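Local atomic coordinates of salmonella typhimurium DB7155 bacteriophage DET7 tailspike (Bacteriophage, PDB entry 2V5I), a protein that probably binds and hydrolyses the O-antigen of its Salmonella host as the trimeric receptor-binding tailspike of the phage. Residues A[115-120]-A[142-147]. Sequence-based numbering, arbitrary orientation.
Sequences LVAATL and EALLPQ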
loop_
_atom_site.group_PDB
_atom_site.type_symbol
_atom_site.label_atom_id
_atom_site.label_comp_id
_atom_site.label_asym_id
_atom_site.label_seq_id
_atom_site.Cartn_x
_atom_site.Cartn_y
_atom_site.Cartn_z
ATOM N N LEU A 115 5.346 -30.731 25.281
ATOM C CA LEU A 115 6.285 -29.630 25.336
ATOM C C LEU A 115 5.599 -28.310 25.756
ATOM O O LEU A 115 6.193 -27.498 26.486
ATOM C CB LEU A 115 7.033 -29.470 24.007
ATOM C CG LEU A 115 7.993 -30.632 23.671
ATOM C CD1 LEU A 115 8.641 -30.358 22.372
ATOM C CD2 LEU A 115 9.026 -30.835 24.753
ATOM N N VAL A 116 4.382 -28.095 25.275
ATOM C CA VAL A 116 3.589 -26.915 25.688
ATOM C C VAL A 116 3.241 -27.003 27.185
ATOM O O VAL A 116 3.410 -26.040 27.924
ATOM C CB VAL A 116 2.313 -26.767 24.841
ATOM C CG1 VAL A 116 1.401 -25.675 25.389
ATOM C CG2 VAL A 116 2.689 -26.489 23.374
ATOM N N ALA A 117 2.803 -28.189 27.631
ATOM C CA ALA A 117 2.529 -28.409 29.054
ATOM C C ALA A 117 3.712 -28.128 29.943
ATOM O O ALA A 117 3.547 -27.602 31.060
ATOM C CB ALA A 117 2.032 -29.836 29.274
ATOM N N ALA A 118 4.918 -28.443 29.477
ATOM C CA ALA A 118 6.120 -28.204 30.260
ATOM C C ALA A 118 6.497 -26.714 30.387
ATOM O O ALA A 118 7.374 -26.356 31.192
ATOM C CB ALA A 118 7.284 -28.966 29.674
ATOM N N THR A 119 5.895 -25.845 29.569
ATOM C CA THR A 119 6.137 -24.397 29.671
ATOM C C THR A 119 5.322 -23.746 30.797
ATOM O O THR A 119 5.515 -22.558 31.103
ATOM C CB THR A 119 5.779 -23.643 28.344
ATOM O OG1 THR A 119 4.366 -23.652 28.132
ATOM C CG2 THR A 119 6.553 -24.225 27.170
ATOM N N LEU A 120 4.475 -24.520 31.434
ATOM C CA LEU A 120 3.529 -24.005 32.444
ATOM C C LEU A 120 4.316 -23.336 33.563
ATOM O O LEU A 120 5.265 -23.910 34.117
ATOM C CB LEU A 120 2.634 -25.111 33.004
ATOM C CG LEU A 120 1.463 -24.656 33.877
ATOM C CD1 LEU A 120 0.376 -24.017 33.031
ATOM C CD2 LEU A 120 0.902 -25.830 34.671
ATOM N N GLU A 142 -5.126 -30.983 27.181
ATOM C CA GLU A 142 -6.181 -30.924 28.149
ATOM C C GLU A 142 -5.923 -31.959 29.291
ATOM O O GLU A 142 -6.097 -31.652 30.487
ATOM C CB GLU A 142 -7.533 -31.178 27.483
ATOM C CG GLU A 142 -8.707 -31.013 28.424
ATOM C CD GLU A 142 -10.069 -31.224 27.790
ATOM O OE1 GLU A 142 -10.140 -31.728 26.652
ATOM O OE2 GLU A 142 -11.084 -30.840 28.409
ATOM N N ALA A 143 -5.515 -33.169 28.904
ATOM C CA ALA A 143 -5.215 -34.223 29.890
ATOM C C ALA A 143 -3.970 -33.968 30.720
ATOM O O ALA A 143 -3.796 -34.605 31.769
ATOM C CB ALA A 143 -5.077 -35.563 29.188
ATOM N N LEU A 144 -3.082 -33.071 30.277
ATOM C CA LEU A 144 -1.818 -32.832 30.960
ATOM C C LEU A 144 -1.849 -31.724 32.008
ATOM O O LEU A 144 -0.869 -31.550 32.748
ATOM C CB LEU A 144 -0.755 -32.478 29.941
ATOM C CG LEU A 144 -0.407 -33.641 29.013
ATOM C CD1 LEU A 144 0.646 -33.196 28.025
ATOM C CD2 LEU A 144 0.086 -34.857 29.819
ATOM N N LEU A 145 -2.950 -30.987 32.078
ATOM C CA LEU A 145 -3.077 -29.880 32.996
ATOM C C LEU A 145 -4.085 -30.165 34.111
ATOM O O LEU A 145 -5.146 -30.758 33.870
ATOM C CB LEU A 145 -3.512 -28.612 32.240
ATOM C CG LEU A 145 -2.564 -28.135 31.157
ATOM C CD1 LEU A 145 -3.157 -26.919 30.442
ATOM C CD2 LEU A 145 -1.224 -27.804 31.727
ATOM N N PRO A 146 -3.808 -29.693 35.345
ATOM C CA PRO A 146 -4.770 -29.916 36.425
ATOM C C PRO A 146 -6.016 -29.052 36.346
ATOM O O PRO A 146 -6.031 -28.010 35.679
ATOM C CB PRO A 146 -3.965 -29.623 37.692
ATOM C CG PRO A 146 -2.900 -28.710 37.257
ATOM C CD PRO A 146 -2.657 -28.902 35.779
ATOM N N GLN A 147 -7.092 -29.502 36.972
ATOM C CA GLN A 147 -8.380 -28.834 36.880
ATOM C C GLN A 147 -8.330 -27.363 37.331
ATOM O O GLN A 147 -8.996 -26.516 36.762
ATOM C CB GLN A 147 -9.453 -29.612 37.649
ATOM C CG GLN A 147 -10.863 -29.207 37.285
ATOM C CD GLN A 147 -11.173 -29.519 35.826
ATOM O OE1 GLN A 147 -10.880 -30.612 35.325
ATOM N NE2 GLN A 147 -11.727 -28.541 35.125
#
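Ala-117 points its methyl group toward Leu-144. Its CB lies 3.8 Å from Leu-144 CD1 and 3.9 Å from Leu-144 CB, so one methyl meets both the base and one branch of the leucine. With CG of Leu-144 anti to its carbonyl carbon (chi1 -67°) and the side chain then extended, CD1 faces the same methyl as CB does. The second meeting is between two leucines. Leu-120 CD2 touches Leu-145 CD2 at 4.1 Å, methyl to methyl, and the two side chains meet at a slant. Leu-120 has its CG anti to the backbone N (chi1 -170°) and reaches across from the end of a type I turn, Ala-117 to Leu-120. Segment 115-120 lies on helix 113-117 and segment 142-147 on the short helix 141-144. Both helices sit in a long excursion between strands 85-92 and 156-161 of the parallel beta-helix of this P22-like tailspike. No hydrogen bond joins the two segments; the contact is apolar and small. Within 115-120, Val-116 O is gripped twice by Thr-119. Val-116 O accepts from Thr-119 N at 3.0 Å and from Thr-119 OG1 at 2.6 Å, the latter in the carbonyl plane. OG1 is also hydrogen-bonded to Phe-101 N, which ties the turn to a preceding part of the chain. Leu-145 is buried and also packs on Pro-130 and on Trp-135 of helix 132-137.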